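Side-chain contacts in Eps1p (PDB 4TW5), which is a yeast protein of the protein disulfide isomerase type, with a thioredoxin domain followed by a second, probably thioredoxin-like domain: residues 61-66 against 112-117; 87-90 against 95-98. All blocks are in the same frame, centred on the assembly; numbering follows the deposited sequence.

Contact 1. Residues 61-66 against 112-117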
loop_
_atom_site.group_PDB
_atom_site.type_symbol
_atom_site.label_atom_id
_atom_site.label_comp_id
_atom_site.label_asym_id
_atom_site.label_seq_id
_atom_site.Cartn_x
_atom_site.Cartn_y
_atom_site.Cartn_z
ATOM N N LEU A 61 -6.223 -18.021 -44.700
ATOM C CA LEU A 61 -5.467 -16.937 -44.055
ATOM C C LEU A 61 -4.897 -15.944 -45.057
ATOM O O LEU A 61 -4.374 -14.908 -44.671
ATOM C CB LEU A 61 -4.304 -17.497 -43.234
ATOM C CG LEU A 61 -4.612 -18.442 -42.079
ATOM C CD1 LEU A 61 -3.330 -18.685 -41.304
ATOM C CD2 LEU A 61 -5.721 -17.891 -41.188
ATOM N N ASN A 62 -4.979 -16.282 -46.343
ATOM C CA ASN A 62 -4.465 -15.417 -47.403
ATOM C C ASN A 62 -2.945 -15.262 -47.282
ATOM O O ASN A 62 -2.396 -14.174 -47.409
ATOM C CB ASN A 62 -5.168 -14.059 -47.359
ATOM C CG ASN A 62 -5.156 -13.366 -48.679
ATOM O OD1 ASN A 62 -4.493 -13.825 -49.615
ATOM N ND2 ASN A 62 -5.891 -12.248 -48.781
ATOM N N ILE A 63 -2.267 -16.380 -47.030
ATOM C CA ILE A 63 -0.815 -16.372 -46.872
ATOM C C ILE A 63 -0.205 -17.441 -47.753
ATOM O O ILE A 63 -0.652 -18.571 -47.741
ATOM C CB ILE A 63 -0.378 -16.644 -45.411
ATOM C CG1 ILE A 63 -0.997 -15.646 -44.447
ATOM C CG2 ILE A 63 1.129 -16.601 -45.300
ATOM C CD1 ILE A 63 -0.788 -16.057 -43.009
ATOM N N THR A 64 0.827 -17.083 -48.506
ATOM C CA THR A 64 1.422 -18.024 -49.429
ATOM C C THR A 64 2.912 -18.193 -49.165
ATOM O O THR A 64 3.635 -17.217 -49.026
ATOM C CB THR A 64 1.206 -17.568 -50.890
ATOM O OG1 THR A 64 -0.180 -17.636 -51.200
ATOM C CG2 THR A 64 1.964 -18.471 -51.875
ATOM N N PHE A 65 3.391 -19.430 -49.142
ATOM C CA PHE A 65 4.830 -19.639 -49.123
ATOM C C PHE A 65 5.374 -19.688 -50.539
ATOM O O PHE A 65 4.901 -20.467 -51.376
ATOM C CB PHE A 65 5.181 -20.915 -48.388
ATOM C CG PHE A 65 4.986 -20.845 -46.899
ATOM C CD1 PHE A 65 6.051 -20.552 -46.062
ATOM C CD2 PHE A 65 3.746 -21.112 -46.336
ATOM C CE1 PHE A 65 5.881 -20.514 -44.686
ATOM C CE2 PHE A 65 3.567 -21.081 -44.967
ATOM C CZ PHE A 65 4.638 -20.778 -44.135
ATOM N N SER A 66 6.392 -18.869 -50.789
ATOM C CA SER A 66 7.015 -18.755 -52.103
ATOM C C SER A 66 8.542 -18.814 -51.994
ATOM O O SER A 66 9.095 -18.861 -50.899
ATOM C CB SER A 66 6.623 -17.453 -52.788
ATOM O OG SER A 66 5.225 -17.270 -52.777
ATOM N N ALA A 112 3.974 -21.842 -37.605
ATOM C CA ALA A 112 3.624 -21.009 -36.454
ATOM C C ALA A 112 3.786 -19.539 -36.812
ATOM O O ALA A 112 2.939 -18.718 -36.497
ATOM C CB ALA A 112 4.479 -21.381 -35.233
ATOM N N PHE A 113 4.882 -19.234 -37.488
ATOM C CA PHE A 113 5.172 -17.903 -37.978
ATOM C C PHE A 113 4.132 -17.379 -38.945
ATOM O O PHE A 113 3.775 -16.209 -38.883
ATOM C CB PHE A 113 6.548 -17.873 -38.637
ATOM C CG PHE A 113 6.888 -16.561 -39.272
ATOM C CD1 PHE A 113 7.060 -15.428 -38.509
ATOM C CD2 PHE A 113 7.054 -16.473 -40.642
ATOM C CE1 PHE A 113 7.381 -14.221 -39.110
ATOM C CE2 PHE A 113 7.379 -15.280 -41.247
ATOM C CZ PHE A 113 7.545 -14.149 -40.484
ATOM N N ALA A 114 3.668 -18.204 -39.875
ATOM C CA ALA A 114 2.619 -17.714 -40.748
ATOM C C ALA A 114 1.340 -17.444 -39.925
ATOM O O ALA A 114 0.741 -16.360 -40.032
ATOM C CB ALA A 114 2.357 -18.684 -41.895
ATOM N N ARG A 115 0.958 -18.378 -39.057
ATOM C CA ARG A 115 -0.221 -18.159 -38.214
ATOM C C ARG A 115 -0.070 -16.924 -37.311
ATOM O O ARG A 115 -1.003 -16.162 -37.135
ATOM C CB ARG A 115 -0.519 -19.381 -37.350
ATOM C CG ARG A 115 -0.985 -20.588 -38.129
ATOM C CD ARG A 115 -1.070 -21.772 -37.231
ATOM N NE ARG A 115 -1.614 -22.940 -37.898
ATOM C CZ ARG A 115 -1.521 -24.174 -37.417
ATOM N NH1 ARG A 115 -0.904 -24.379 -36.260
ATOM N NH2 ARG A 115 -2.054 -25.194 -38.082
ATOM N N ARG A 116 1.116 -16.735 -36.756
ATOM C CA ARG A 116 1.388 -15.582 -35.898
ATOM C C ARG A 116 1.148 -14.268 -36.671
ATOM O O ARG A 116 0.445 -13.381 -36.211
ATOM C CB ARG A 116 2.826 -15.683 -35.362
ATOM C CG ARG A 116 3.074 -14.973 -34.054
ATOM C CD ARG A 116 4.501 -15.204 -33.534
ATOM N NE ARG A 116 4.760 -16.620 -33.372
ATOM C CZ ARG A 116 5.675 -17.293 -34.053
ATOM N NH1 ARG A 116 6.455 -16.666 -34.914
ATOM N NH2 ARG A 116 5.813 -18.592 -33.861
ATOM N N GLU A 117 1.689 -14.198 -37.880
ATOM C CA GLU A 117 1.617 -13.017 -38.706
ATOM C C GLU A 117 0.245 -12.711 -39.273
ATOM O O GLU A 117 -0.030 -11.566 -39.621
ATOM C CB GLU A 117 2.625 -13.131 -39.850
ATOM C CG GLU A 117 4.070 -13.093 -39.332
ATOM C CD GLU A 117 4.362 -11.897 -38.419
ATOM O OE1 GLU A 117 3.868 -10.769 -38.683
ATOM O OE2 GLU A 117 5.074 -12.100 -37.413
#

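Contact 2. Residues 87-90 against 95-98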
loop_
_atom_site.group_PDB
_atom_site.type_symbol
_atom_site.label_atom_id
_atom_site.label_comp_id
_atom_site.label_asym_id
_atom_site.label_seq_id
_atom_site.Cartn_x
_atom_site.Cartn_y
_atom_site.Cartn_z
ATOM N N GLU A 87 17.591 -16.615 -47.093
ATOM C CA GLU A 87 16.926 -15.535 -46.376
ATOM C C GLU A 87 15.414 -15.616 -46.484
ATOM O O GLU A 87 14.850 -15.495 -47.580
ATOM C CB GLU A 87 17.403 -14.185 -46.884
ATOM C CG GLU A 87 16.755 -13.043 -46.150
ATOM C CD GLU A 87 17.488 -11.741 -46.322
ATOM O OE1 GLU A 87 18.590 -11.746 -46.915
ATOM O OE2 GLU A 87 16.951 -10.710 -45.865
ATOM N N ILE A 88 14.764 -15.814 -45.338
ATOM C CA ILE A 88 13.312 -15.941 -45.287
ATOM C C ILE A 88 12.612 -14.632 -44.903
ATOM O O ILE A 88 12.865 -14.079 -43.837
ATOM C CB ILE A 88 12.910 -17.023 -44.300
ATOM C CG1 ILE A 88 13.740 -18.281 -44.548
ATOM C CG2 ILE A 88 11.407 -17.308 -44.400
ATOM C CD1 ILE A 88 13.466 -19.372 -43.564
ATOM N N ARG A 89 11.712 -14.157 -45.761
ATOM C CA ARG A 89 11.109 -12.827 -45.605
ATOM C C ARG A 89 9.580 -12.796 -45.733
ATOM O O ARG A 89 8.986 -13.629 -46.431
ATOM C CB ARG A 89 11.688 -11.873 -46.642
ATOM C CG ARG A 89 13.174 -11.600 -46.550
ATOM C CD ARG A 89 13.528 -10.510 -47.529
ATOM N NE ARG A 89 14.908 -10.070 -47.407
ATOM C CZ ARG A 89 15.373 -8.944 -47.936
ATOM N NH1 ARG A 89 14.571 -8.157 -48.631
ATOM N NH2 ARG A 89 16.643 -8.611 -47.780
ATOM N N LEU A 90 8.956 -11.836 -45.043
ATOM C CA LEU A 90 7.529 -11.564 -45.163
ATOM C C LEU A 90 7.244 -10.287 -45.964
ATOM O O LEU A 90 7.762 -9.209 -45.666
ATOM C CB LEU A 90 6.873 -11.455 -43.787
ATOM C CG LEU A 90 5.341 -11.256 -43.787
ATOM C CD1 LEU A 90 4.596 -12.510 -44.324
ATOM C CD2 LEU A 90 4.854 -10.914 -42.400
ATOM N N GLY A 95 4.991 -4.213 -49.855
ATOM C CA GLY A 95 6.406 -4.511 -49.911
ATOM C C GLY A 95 6.925 -5.258 -48.700
ATOM O O GLY A 95 6.170 -5.919 -47.969
ATOM N N TYR A 96 8.239 -5.180 -48.512
ATOM C CA TYR A 96 8.904 -5.869 -47.415
ATOM C C TYR A 96 8.315 -5.473 -46.058
ATOM O O TYR A 96 7.917 -4.332 -45.862
ATOM C CB TYR A 96 10.402 -5.576 -47.449
ATOM C CG TYR A 96 11.182 -6.193 -46.316
ATOM C CD1 TYR A 96 11.465 -7.544 -46.330
ATOM C CD2 TYR A 96 11.670 -5.430 -45.256
ATOM C CE1 TYR A 96 12.188 -8.136 -45.322
ATOM C CE2 TYR A 96 12.415 -6.023 -44.230
ATOM C CZ TYR A 96 12.666 -7.386 -44.280
ATOM O OH TYR A 96 13.386 -8.034 -43.295
ATOM N N ILE A 97 8.227 -6.437 -45.148
ATOM C CA ILE A 97 7.766 -6.186 -43.797
ATOM C C ILE A 97 8.849 -6.546 -42.780
ATOM O O ILE A 97 9.281 -5.689 -42.008
ATOM C CB ILE A 97 6.482 -6.964 -43.475
ATOM C CG1 ILE A 97 5.304 -6.379 -44.249
ATOM C CG2 ILE A 97 6.145 -6.872 -42.002
ATOM C CD1 ILE A 97 4.009 -7.120 -44.010
ATOM N N LYS A 98 9.308 -7.795 -42.806
ATOM C CA LYS A 98 10.270 -8.277 -41.821
ATOM C C LYS A 98 10.902 -9.593 -42.255
ATOM O O LYS A 98 10.394 -10.247 -43.157
ATOM C CB LYS A 98 9.572 -8.460 -40.474
ATOM C CG LYS A 98 8.664 -9.687 -40.446
ATOM C CD LYS A 98 8.072 -9.947 -39.072
ATOM C CE LYS A 98 6.999 -8.945 -38.730
ATOM N NZ LYS A 98 6.293 -9.387 -37.494
#

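Contact 1. Residues 61-66 against 112-117
Ala-114 lies against Ile-63 and Phe-65 where helix 107-118 packs on the face of a thioredoxin-fold sheet. Strand 63-69, to which both partners belong, is an outermost strand of that four-stranded sheet within the chain, and it is entered from helix 55-61 through Asn-62, whose positive phi turns the backbone out of the helix.

The contact is largely apolar. The methyl of Ala-114 faces both strand side chains and meets the Phe-65 ring obliquely: its CB is 3.8 Å from CZ of Phe-65 and also near CE2. Because chi1 of Phe-65 is -72°, CG stands anti to the carbonyl carbon and the far end of the ring reaches the helix, although its CB does not point there. Ile-63 touches Ala-114 with two branches. Its CG2 lies 4.2 Å from Ala-114 CB, while CG1, anti to the carbonyl carbon (chi1 -57°), carries CD1 over to the helix backbone. The CA atoms of Ile-63 and Ala-114 are 7.1 Å apart, a close approach consistent with the small side chain of Ala-114. Ile-29 of the neighbouring strand 27-33 and Phe-54 complete the setting, the latter meeting Phe-65 edge-to-face.

No hydrogen bond joins the two segments. Leu-61 CD1 comes to 4.4 Å from CG of Arg-115, so it meets only the aliphatic part of that side chain; the guanidinium makes a salt bridge with Glu-57 through NH2. Deeper in, Ile-63 CD1 rests 3.4 Å from the carbonyl O of Ala-114.

Contact 2. Residues 87-90 against 95-98
Ile-97 and Lys-98 both face Leu-90, a classic beta bulge that interrupts the pairing of strands 87-92 and 95-99. Leu-90 N donates to Lys-98 O over 2.9 Å with an almost straight N-H...O angle of 176°. The carbonyl O of Leu-90 in turn accepts from Ile-97 N, also at 2.9 Å, but the bond is bent to 143°. The two short strand segments run far from antiparallel. This is the beta hairpin at the edge of the thioredoxin-fold sheet, with 87-92 antiparallel to strand 27-33 on its inner side. Leu-90 and Lys-98 project to the same face, where Leu-90 CB meets Lys-98 CG at 4.2 Å; Leu-90 CD2 also touches Ile-97 CD1.

The side chains of Arg-89 and Tyr-96 cross at about a right angle. Tyr-96 CE1 lies 3.5 Å from Arg-89 CD, with guanidinium and ring planes 57° apart, while the tyrosine OH hydrogen-bonds to Ser-99. Arg-89, extended from CG to NE, forms a side-on salt bridge with Glu-87 within the strand: NE (2.6 Å) and NH2 (2.9 Å) both reach OE2 from above the same face of the carboxylate plane, while Arg-89 NH1 hydrogen-bonds to Glu-80 O and Tyr-91 OH.

Overall arrangement
From the N terminus, the first strand, 27-33, takes the place in the sheet between 63-69 and 87-92. The chain then passes through 61-66, opening the long loop that contact 1 closes at 112-117. Within that loop lies the much shorter one of contact 2, where 87-90 turns back to meet 95-98, so the two nest without crossing. After strand 95-99 the next element is helix 107-118, which returns across the sheet to the opposite edge strand, 63-69. Contact 2 thus completes one edge of the sheet and contact 1 joins the helix to the other. The two meet where Glu-117 OE2 forms a salt bridge with Lys-98 NZ.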